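Local coordinates for protein TBC1 domain family member 22A (PDB 2QFZ) that probably switches off Rab-family GTPases by stimulating their GTP hydrolysis through its TBC domain, and also forms homodimers and binds 14-3-3 proteins, at residues P54-L62 with P156-E164; E84-Y92 with R132-R140. All coordinates share one frame; numbering follows the deposited sequence.

Overall arrangement
From the N terminus, the all-helical Rab-GAP TBC fragment reaches helix 56-63, the first partner of contact 1, and then helix 74-91, whose C-terminal end enters contact 2. The chain next runs through helix 102-111 into helix 124-140, and there contact 2 closes the shorter loop, while segment 54-62 has not yet met its partner. Helix 150-162 follows directly, and its packing against helix 56-63 closes the longer loop of contact 1. The two closures are therefore nested rather than crossed: consecutive helices 56-63 and 74-91 pair, in reverse order, with consecutive helices 124-140 and 150-162. Their centres lie 21 Å apart and their nearest atoms about 6 Å, without touching. Helix 181-200 borders both.

Contact 1: P54-L62 with P156-E164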
loop_
_atom_site.group_PDB
_atom_site.type_symbol
_atom_site.label_atom_id
_atom_site.label_comp_id
_atom_site.label_asym_id
_atom_site.label_seq_id
_atom_site.Cartn_x
_atom_site.Cartn_y
_atom_site.Cartn_z
ATOM N N PRO A 54 -13.657 5.631 11.374
ATOM C CA PRO A 54 -14.225 6.996 11.262
ATOM C C PRO A 54 -13.226 8.145 11.011
ATOM O O PRO A 54 -13.547 9.128 10.328
ATOM C CB PRO A 54 -14.930 7.189 12.631
ATOM C CG PRO A 54 -15.320 5.794 13.012
ATOM C CD PRO A 54 -14.136 4.961 12.599
ATOM N N VAL A 55 -12.027 8.031 11.544
ATOM C CA VAL A 55 -11.018 9.062 11.345
ATOM C C VAL A 55 -9.886 8.648 10.392
ATOM O O VAL A 55 -8.914 9.401 10.211
ATOM C CB VAL A 55 -10.470 9.534 12.719
ATOM C CG1 VAL A 55 -11.565 10.248 13.477
ATOM C CG2 VAL A 55 -9.909 8.359 13.544
ATOM N N ARG A 56 -10.006 7.474 9.743
ATOM C CA ARG A 56 -8.911 6.991 8.913
ATOM C C ARG A 56 -8.678 7.864 7.674
ATOM O O ARG A 56 -7.563 8.250 7.432
ATOM C CB ARG A 56 -9.025 5.480 8.564
ATOM C CG ARG A 56 -7.877 4.949 7.785
ATOM C CD ARG A 56 -8.079 3.473 7.389
ATOM N NE ARG A 56 -7.600 2.534 8.402
ATOM C CZ ARG A 56 -8.283 1.502 8.895
ATOM N NH1 ARG A 56 -9.525 1.267 8.531
ATOM N NH2 ARG A 56 -7.710 0.713 9.795
ATOM N N PRO A 57 -9.735 8.217 6.915
ATOM C CA PRO A 57 -9.501 9.083 5.774
ATOM C C PRO A 57 -8.735 10.380 6.082
ATOM O O PRO A 57 -7.763 10.680 5.389
ATOM C CB PRO A 57 -10.932 9.381 5.264
ATOM C CG PRO A 57 -11.695 8.120 5.707
ATOM C CD PRO A 57 -11.164 7.895 7.065
ATOM N N MET A 58 -9.164 11.168 7.064
ATOM C CA MET A 58 -8.417 12.420 7.361
ATOM C C MET A 58 -7.024 12.145 7.979
ATOM O O MET A 58 -6.076 12.905 7.751
ATOM C CB MET A 58 -9.241 13.305 8.297
ATOM C CG MET A 58 -8.611 14.661 8.686
ATOM S SD MET A 58 -8.036 15.735 7.330
ATOM C CE MET A 58 -9.587 16.043 6.446
ATOM N N THR A 59 -6.914 11.114 8.833
ATOM C CA THR A 59 -5.602 10.736 9.381
ATOM C C THR A 59 -4.592 10.397 8.259
ATOM O O THR A 59 -3.505 10.963 8.223
ATOM C CB THR A 59 -5.710 9.613 10.424
ATOM O OG1 THR A 59 -6.603 10.004 11.467
ATOM C CG2 THR A 59 -4.342 9.292 11.064
ATOM N N TRP A 60 -4.957 9.511 7.332
ATOM C CA TRP A 60 -4.093 9.227 6.175
ATOM C C TRP A 60 -3.700 10.472 5.380
ATOM O O TRP A 60 -2.522 10.650 4.967
ATOM C CB TRP A 60 -4.766 8.212 5.239
ATOM C CG TRP A 60 -4.683 6.794 5.672
ATOM C CD1 TRP A 60 -4.502 6.332 6.924
ATOM C CD2 TRP A 60 -4.815 5.630 4.831
ATOM N NE1 TRP A 60 -4.454 4.961 6.933
ATOM C CE2 TRP A 60 -4.649 4.499 5.661
ATOM C CE3 TRP A 60 -4.951 5.439 3.456
ATOM C CZ2 TRP A 60 -4.663 3.195 5.165
ATOM C CZ3 TRP A 60 -4.978 4.135 2.957
ATOM C CH2 TRP A 60 -4.846 3.031 3.814
ATOM N N LYS A 61 -4.669 11.337 5.144
ATOM C CA LYS A 61 -4.380 12.612 4.491
ATOM C C LYS A 61 -3.390 13.486 5.234
ATOM O O LYS A 61 -2.536 14.117 4.602
ATOM C CB LYS A 61 -5.651 13.386 4.191
ATOM C CG LYS A 61 -6.474 12.726 3.114
ATOM C CD LYS A 61 -7.796 13.478 2.854
ATOM C CE LYS A 61 -8.827 12.515 2.323
ATOM N NZ LYS A 61 -10.008 13.256 1.819
ATOM N N LEU A 62 -3.474 13.537 6.555
ATOM C CA LEU A 62 -2.511 14.325 7.319
ATOM C C LEU A 62 -1.116 13.689 7.407
ATOM O O LEU A 62 -0.097 14.399 7.261
ATOM C CB LEU A 62 -3.012 14.651 8.718
ATOM C CG LEU A 62 -4.176 15.623 8.743
ATOM C CD1 LEU A 62 -4.870 15.575 10.117
ATOM C CD2 LEU A 62 -3.706 17.074 8.351
ATOM N N PRO A 156 -6.137 0.741 -1.851
ATOM C CA PRO A 156 -6.381 1.123 -0.478
ATOM C C PRO A 156 -6.785 2.601 -0.270
ATOM O O PRO A 156 -7.672 2.887 0.521
ATOM C CB PRO A 156 -5.051 0.800 0.195
ATOM C CG PRO A 156 -4.441 -0.211 -0.731
ATOM C CD PRO A 156 -4.759 0.278 -2.032
ATOM N N PHE A 157 -6.155 3.526 -0.970
ATOM C CA PHE A 157 -6.571 4.928 -0.872
ATOM C C PHE A 157 -8.065 5.096 -1.306
ATOM O O PHE A 157 -8.861 5.726 -0.640
ATOM C CB PHE A 157 -5.628 5.788 -1.702
ATOM C CG PHE A 157 -4.228 5.809 -1.189
ATOM C CD1 PHE A 157 -3.938 6.431 0.009
ATOM C CD2 PHE A 157 -3.206 5.211 -1.882
ATOM C CE1 PHE A 157 -2.637 6.482 0.506
ATOM C CE2 PHE A 157 -1.891 5.250 -1.380
ATOM C CZ PHE A 157 -1.617 5.898 -0.199
ATOM N N PHE A 158 -8.441 4.455 -2.389
ATOM C CA PHE A 158 -9.742 4.686 -2.971
ATOM C C PHE A 158 -10.809 4.107 -2.046
ATOM O O PHE A 158 -11.810 4.754 -1.776
ATOM C CB PHE A 158 -9.835 4.081 -4.390
ATOM C CG PHE A 158 -11.217 4.162 -4.989
ATOM C CD1 PHE A 158 -11.630 5.320 -5.680
ATOM C CD2 PHE A 158 -12.123 3.110 -4.818
ATOM C CE1 PHE A 158 -12.945 5.397 -6.227
ATOM C CE2 PHE A 158 -13.427 3.180 -5.325
ATOM C CZ PHE A 158 -13.835 4.315 -6.048
ATOM N N VAL A 159 -10.580 2.889 -1.545
ATOM C CA VAL A 159 -11.541 2.230 -0.675
ATOM C C VAL A 159 -11.668 2.979 0.651
ATOM O O VAL A 159 -12.764 3.248 1.096
ATOM C CB VAL A 159 -11.196 0.725 -0.480
ATOM C CG1 VAL A 159 -11.921 0.161 0.725
ATOM C CG2 VAL A 159 -11.514 -0.049 -1.765
ATOM N N VAL A 160 -10.551 3.368 1.244
ATOM C CA VAL A 160 -10.579 4.143 2.479
ATOM C C VAL A 160 -11.376 5.444 2.269
ATOM O O VAL A 160 -12.312 5.731 3.046
ATOM C CB VAL A 160 -9.129 4.375 3.046
ATOM C CG1 VAL A 160 -9.050 5.489 4.089
ATOM C CG2 VAL A 160 -8.592 3.071 3.634
ATOM N N PHE A 161 -11.043 6.193 1.208
ATOM C CA PHE A 161 -11.672 7.480 0.959
ATOM C C PHE A 161 -13.142 7.370 0.513
ATOM O O PHE A 161 -13.957 8.140 0.973
ATOM C CB PHE A 161 -10.873 8.350 -0.031
ATOM C CG PHE A 161 -9.459 8.630 0.388
ATOM C CD1 PHE A 161 -9.066 8.614 1.722
ATOM C CD2 PHE A 161 -8.511 8.973 -0.571
ATOM C CE1 PHE A 161 -7.733 8.888 2.087
ATOM C CE2 PHE A 161 -7.180 9.248 -0.203
ATOM C CZ PHE A 161 -6.803 9.217 1.146
ATOM N N ILE A 162 -13.505 6.386 -0.310
ATOM C CA ILE A 162 -14.901 6.242 -0.703
ATOM C C ILE A 162 -15.768 5.809 0.478
ATOM O O ILE A 162 -16.942 6.154 0.534
ATOM C CB ILE A 162 -15.083 5.323 -1.932
ATOM C CG1 ILE A 162 -16.443 5.618 -2.596
ATOM C CG2 ILE A 162 -14.964 3.832 -1.562
ATOM C CD1 ILE A 162 -16.485 5.350 -4.055
ATOM N N CYS A 163 -15.174 5.108 1.454
ATOM C CA CYS A 163 -15.896 4.639 2.628
ATOM C C CYS A 163 -16.349 5.754 3.587
ATOM O O CYS A 163 -17.153 5.493 4.460
ATOM C CB CYS A 163 -15.091 3.575 3.403
ATOM S SG CYS A 163 -15.204 1.885 2.683
ATOM N N GLU A 164 -15.847 6.978 3.426
ATOM C CA GLU A 164 -16.324 8.134 4.205
ATOM C C GLU A 164 -17.757 8.608 3.709
ATOM O O GLU A 164 -18.408 9.456 4.356
ATOM C CB GLU A 164 -15.271 9.280 4.106
ATOM C CG GLU A 164 -15.380 10.406 5.213
ATOM C CD GLU A 164 -14.247 11.431 5.155
ATOM O OE1 GLU A 164 -13.616 11.582 4.081
ATOM O OE2 GLU A 164 -13.948 12.083 6.194
HETATM O O HOH W 1 -11.943 11.025 8.310
#
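Val160 meets Trp60 through a CH-pi contact: its CG2 stands over the face of the indole, 4.0 Å from the centroid of the six-membered ring. The aliphatic part of Arg56 lies over that same indole face, displaced toward the rim. Val160 divides its branches because chi1 (164°) sets CG1 opposite the backbone N: CG1 reaches Arg56 CG and Pro57 CG, while CG2 touches the indole and Arg56 CD. Next along, Trp60 CE3 abuts Phe157 CD1 at 3.7 Å, the ring planes inclined at 76°. Pro57 is wedged against the opposing backbone, its CG 3.6 Å from Val160 O.

Lys61 drapes its extended chain over one face of Phe161. Its CE lies 4.0 Å from the ring centroid in a CH-pi contact, and NZ follows at 4.8 Å from that centroid as a cation-pi partner. The ammonium group also forms a salt bridge with Asp190, so ring and carboxylate hold it together. At the margin, a water donates to Pro54 O and Glu164 OE2 and accepts from Met58 N, at 3.0 Å from that nitrogen, bridging the first turn of helix 56-62 to the other segment. Thr59 OG1 strengthens this turn with a bond to Val55 O.

The segment axes approach to 9.3 Å at 134°, joining the helix that carries the Arg-x-x-x-Trp pattern of TBC domains to the one that follows their glutamine-finger motif. Behind the interface, Asp268 positions the pattern's two residues, accepting from Trp60 NE1 and pairing with Arg56 NE. No direct hydrogen bond crosses between the segments; the polar ends of Arg56, Trp60 and Lys61 turn to Asp268 and Asp190, and the match depends on shape and pi faces, with one bridging water.

Contact 2: E84-Y92 with R132-R140; sequences EYFAFIEHY and RILFIWAIR
Phe88 is covered on both faces: Glu84 O sits above one, and on the other the guanidinium of Arg140 lies flat, centre to centre at 3.9 Å with the planes only 10° apart. Arg140 CD joins it over that face, and the bend of the arginine at chi3 (67°) swings the guanidinium back across the phenyl ring. The Tyr92 ring has His91 ND1 over one face and Ile139 over the other, although the exact placement of the isoleucine is doubtful, while Arg140 NH1 comes in at its edge, in plane. The NH1 to Tyr92 OH bond measures 2.6 Å but is weak because it is far from straight. Another flat group, the Arg132 guanidinium, carries Ile89 CD1 above it, 4.1 Å from Arg132 NE.

Within the all-helical TBC domain this contact sets the C-terminal end of helix 74-91 across that of helix 124-140; the segment axes cross nearly at right angles, 86°, and pass 10.8 Å apart. At the crossing Ile136 points toward helix 84-91. Its CD1 reaches Ile89 CG1 at 3.8 Å and also touches Tyr85, while its CG2 packs on Phe88 CD2 at 3.9 Å. Were Phe88 cut back to an alanine, the Arg140 guanidinium would probably lose the surface on which it lies flat, and a gap would be likely to open beside Ile136. Deeper in, Tyr85 OH rests 3.6 Å from Ile133 CG1 and is hydrogen-bonded to Glu188 of helix 181-200, whose carboxylate also forms a salt bridge with Arg132.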
loop_
_atom_site.group_PDB
_atom_site.type_symbol
_atom_site.label_atom_id
_atom_site.label_comp_id
_atom_site.label_asym_id
_atom_site.label_seq_id
_atom_site.Cartn_x
_atom_site.Cartn_y
_atom_site.Cartn_z
ATOM N N GLU A 84 -6.144 21.277 -9.208
ATOM C CA GLU A 84 -4.917 21.023 -9.994
ATOM C C GLU A 84 -5.015 19.680 -10.739
ATOM O O GLU A 84 -4.594 19.563 -11.892
ATOM C CB GLU A 84 -3.685 21.080 -9.082
ATOM C CG GLU A 84 -2.381 20.754 -9.754
ATOM N N TYR A 85 -5.604 18.669 -10.079
ATOM C CA TYR A 85 -5.770 17.371 -10.671
ATOM C C TYR A 85 -6.798 17.438 -11.793
ATOM O O TYR A 85 -6.610 16.858 -12.840
ATOM C CB TYR A 85 -6.209 16.336 -9.616
ATOM C CG TYR A 85 -6.489 14.964 -10.225
ATOM C CD1 TYR A 85 -5.453 14.153 -10.648
ATOM C CD2 TYR A 85 -7.788 14.498 -10.396
ATOM C CE1 TYR A 85 -5.700 12.912 -11.239
ATOM C CE2 TYR A 85 -8.040 13.232 -10.957
ATOM C CZ TYR A 85 -6.982 12.450 -11.383
ATOM O OH TYR A 85 -7.203 11.183 -11.956
ATOM N N PHE A 86 -7.910 18.112 -11.553
ATOM C CA PHE A 86 -8.931 18.281 -12.596
ATOM C C PHE A 86 -8.391 18.983 -13.838
ATOM O O PHE A 86 -8.812 18.670 -14.958
ATOM C CB PHE A 86 -10.092 19.074 -12.055
ATOM C CG PHE A 86 -10.728 18.477 -10.840
ATOM C CD1 PHE A 86 -10.692 17.101 -10.597
ATOM C CD2 PHE A 86 -11.428 19.295 -9.959
ATOM C CE1 PHE A 86 -11.332 16.554 -9.458
ATOM C CE2 PHE A 86 -12.082 18.749 -8.844
ATOM C CZ PHE A 86 -12.009 17.363 -8.600
ATOM N N ALA A 87 -7.474 19.932 -13.634
ATOM C CA ALA A 87 -6.697 20.491 -14.747
ATOM C C ALA A 87 -5.858 19.448 -15.485
ATOM O O ALA A 87 -5.676 19.563 -16.684
ATOM C CB ALA A 87 -5.789 21.663 -14.257
ATOM N N PHE A 88 -5.317 18.440 -14.784
ATOM C CA PHE A 88 -4.605 17.374 -15.487
ATOM C C PHE A 88 -5.572 16.618 -16.380
ATOM O O PHE A 88 -5.237 16.322 -17.494
ATOM C CB PHE A 88 -3.898 16.353 -14.561
ATOM C CG PHE A 88 -2.862 16.924 -13.666
ATOM C CD1 PHE A 88 -2.284 18.166 -13.911
ATOM C CD2 PHE A 88 -2.432 16.178 -12.562
ATOM C CE1 PHE A 88 -1.319 18.668 -13.041
ATOM C CE2 PHE A 88 -1.480 16.639 -11.707
ATOM C CZ PHE A 88 -0.901 17.891 -11.931
ATOM N N ILE A 89 -6.754 16.286 -15.871
ATOM C CA ILE A 89 -7.733 15.509 -16.634
ATOM C C ILE A 89 -8.113 16.216 -17.943
ATOM O O ILE A 89 -8.150 15.603 -19.027
ATOM C CB ILE A 89 -9.040 15.247 -15.830
ATOM C CG1 ILE A 89 -8.788 14.416 -14.569
ATOM C CG2 ILE A 89 -10.062 14.530 -16.706
ATOM C CD1 ILE A 89 -10.057 14.111 -13.827
ATOM N N GLU A 90 -8.397 17.507 -17.826
ATOM C CA GLU A 90 -8.725 18.333 -18.967
ATOM C C GLU A 90 -7.579 18.346 -19.980
ATOM O O GLU A 90 -7.816 18.176 -21.165
ATOM C CB GLU A 90 -9.065 19.767 -18.509
ATOM C CG GLU A 90 -10.148 20.451 -19.334
ATOM C CD GLU A 90 -11.412 19.593 -19.444
ATOM O OE1 GLU A 90 -11.881 19.074 -18.390
ATOM O OE2 GLU A 90 -11.920 19.425 -20.587
ATOM N N HIS A 91 -6.345 18.527 -19.502
ATOM C CA HIS A 91 -5.173 18.722 -20.380
ATOM C C HIS A 91 -4.756 17.442 -21.099
ATOM O O HIS A 91 -4.306 17.481 -22.239
ATOM C CB HIS A 91 -3.989 19.257 -19.572
ATOM C CG HIS A 91 -2.849 19.759 -20.410
ATOM N ND1 HIS A 91 -1.995 18.917 -21.098
ATOM C CD2 HIS A 91 -2.397 21.015 -20.634
ATOM C CE1 HIS A 91 -1.081 19.637 -21.725
ATOM N NE2 HIS A 91 -1.302 20.912 -21.460
ATOM N N TYR A 92 -4.874 16.320 -20.406
ATOM C CA TYR A 92 -4.628 15.022 -20.975
ATOM C C TYR A 92 -5.975 14.374 -21.296
ATOM O O TYR A 92 -6.068 13.554 -22.206
ATOM C CB TYR A 92 -3.867 14.142 -19.996
ATOM C CG TYR A 92 -2.617 14.770 -19.399
ATOM C CD1 TYR A 92 -2.558 15.091 -18.040
ATOM C CD2 TYR A 92 -1.486 15.014 -20.190
ATOM C CE1 TYR A 92 -1.432 15.659 -17.482
ATOM C CE2 TYR A 92 -0.328 15.573 -19.645
ATOM C CZ TYR A 92 -0.311 15.905 -18.290
ATOM O OH TYR A 92 0.829 16.454 -17.740
ATOM N N ARG A 132 -7.858 6.183 -15.296
ATOM C CA ARG A 132 -7.530 7.585 -15.438
ATOM C C ARG A 132 -6.458 8.028 -14.465
ATOM O O ARG A 132 -5.517 8.743 -14.849
ATOM C CB ARG A 132 -8.790 8.433 -15.277
ATOM C CG ARG A 132 -8.596 9.840 -15.751
ATOM C CD ARG A 132 -9.903 10.506 -16.005
ATOM N NE ARG A 132 -10.864 10.214 -14.947
ATOM C CZ ARG A 132 -12.159 10.475 -14.997
ATOM N NH1 ARG A 132 -12.701 11.083 -16.070
ATOM N NH2 ARG A 132 -12.919 10.163 -13.945
ATOM N N ILE A 133 -6.582 7.644 -13.192
ATOM C CA ILE A 133 -5.511 7.943 -12.183
ATOM C C ILE A 133 -4.157 7.381 -12.639
ATOM O O ILE A 133 -3.126 8.071 -12.605
ATOM C CB ILE A 133 -5.843 7.348 -10.776
ATOM C CG1 ILE A 133 -6.964 8.133 -10.092
ATOM C CG2 ILE A 133 -4.587 7.342 -9.842
ATOM C CD1 ILE A 133 -7.552 7.412 -8.843
ATOM N N LEU A 134 -4.175 6.115 -13.076
ATOM C CA LEU A 134 -2.956 5.400 -13.462
ATOM C C LEU A 134 -2.362 5.967 -14.771
ATOM O O LEU A 134 -1.162 6.217 -14.869
ATOM C CB LEU A 134 -3.238 3.866 -13.542
ATOM C CG LEU A 134 -3.407 3.181 -12.181
ATOM C CD1 LEU A 134 -4.007 1.805 -12.313
ATOM C CD2 LEU A 134 -2.057 3.150 -11.473
ATOM N N PHE A 135 -3.212 6.271 -15.736
ATOM C CA PHE A 135 -2.763 6.938 -16.980
ATOM C C PHE A 135 -2.134 8.337 -16.727
ATOM O O PHE A 135 -1.057 8.671 -17.282
ATOM C CB PHE A 135 -3.937 7.017 -17.984
ATOM C CG PHE A 135 -3.565 7.594 -19.324
ATOM C CD1 PHE A 135 -3.080 6.785 -20.327
ATOM C CD2 PHE A 135 -3.711 8.942 -19.582
ATOM C CE1 PHE A 135 -2.710 7.320 -21.571
ATOM C CE2 PHE A 135 -3.340 9.483 -20.828
ATOM C CZ PHE A 135 -2.848 8.661 -21.815
ATOM N N ILE A 136 -2.772 9.150 -15.887
ATOM C CA ILE A 136 -2.212 10.484 -15.554
ATOM C C ILE A 136 -0.882 10.376 -14.786
ATOM O O ILE A 136 0.100 11.067 -15.105
ATOM C CB ILE A 136 -3.248 11.358 -14.788
ATOM C CG1 ILE A 136 -4.334 11.860 -15.761
ATOM C CG2 ILE A 136 -2.604 12.565 -14.094
ATOM C CD1 ILE A 136 -5.514 12.541 -15.050
ATOM N N TRP A 137 -0.831 9.500 -13.781
ATOM C CA TRP A 137 0.433 9.256 -13.061
ATOM C C TRP A 137 1.598 8.887 -14.028
ATOM O O TRP A 137 2.709 9.415 -13.920
ATOM C CB TRP A 137 0.258 8.179 -11.974
ATOM C CG TRP A 137 1.437 8.159 -11.120
ATOM C CD1 TRP A 137 1.626 8.871 -9.982
ATOM C CD2 TRP A 137 2.635 7.426 -11.346
ATOM N NE1 TRP A 137 2.887 8.614 -9.467
ATOM C CE2 TRP A 137 3.522 7.731 -10.290
ATOM C CE3 TRP A 137 3.042 6.495 -12.329
ATOM C CZ2 TRP A 137 4.794 7.173 -10.195
ATOM C CZ3 TRP A 137 4.337 5.968 -12.239
ATOM C CH2 TRP A 137 5.175 6.301 -11.180
ATOM N N ALA A 138 1.302 7.998 -14.978
ATOM C CA ALA A 138 2.281 7.453 -15.931
ATOM C C ALA A 138 2.817 8.524 -16.880
ATOM O O ALA A 138 4.010 8.625 -17.065
ATOM C CB ALA A 138 1.665 6.325 -16.716
ATOM N N ILE A 139 1.947 9.348 -17.450
ATOM C CA ILE A 139 2.443 10.408 -18.334
ATOM C C ILE A 139 3.216 11.498 -17.552
ATOM O O ILE A 139 4.123 12.091 -18.085
ATOM C CB ILE A 139 1.339 10.976 -19.285
ATOM C CG1 ILE A 139 0.317 11.799 -18.533
ATOM C CG2 ILE A 139 0.636 9.812 -20.057
ATOM C CD1 ILE A 139 -0.988 12.011 -19.318
ATOM N N ARG A 140 2.873 11.724 -16.282
ATOM C CA ARG A 140 3.597 12.672 -15.447
ATOM C C ARG A 140 4.865 12.118 -14.801
ATOM O O ARG A 140 5.618 12.860 -14.152
ATOM C CB ARG A 140 2.650 13.289 -14.394
ATOM C CG ARG A 140 1.540 14.090 -15.076
ATOM C CD ARG A 140 0.714 14.906 -14.142
ATOM N NE ARG A 140 1.503 15.972 -13.559
ATOM C CZ ARG A 140 1.737 17.148 -14.143
ATOM N NH1 ARG A 140 1.246 17.436 -15.338
ATOM N NH2 ARG A 140 2.467 18.047 -13.517
#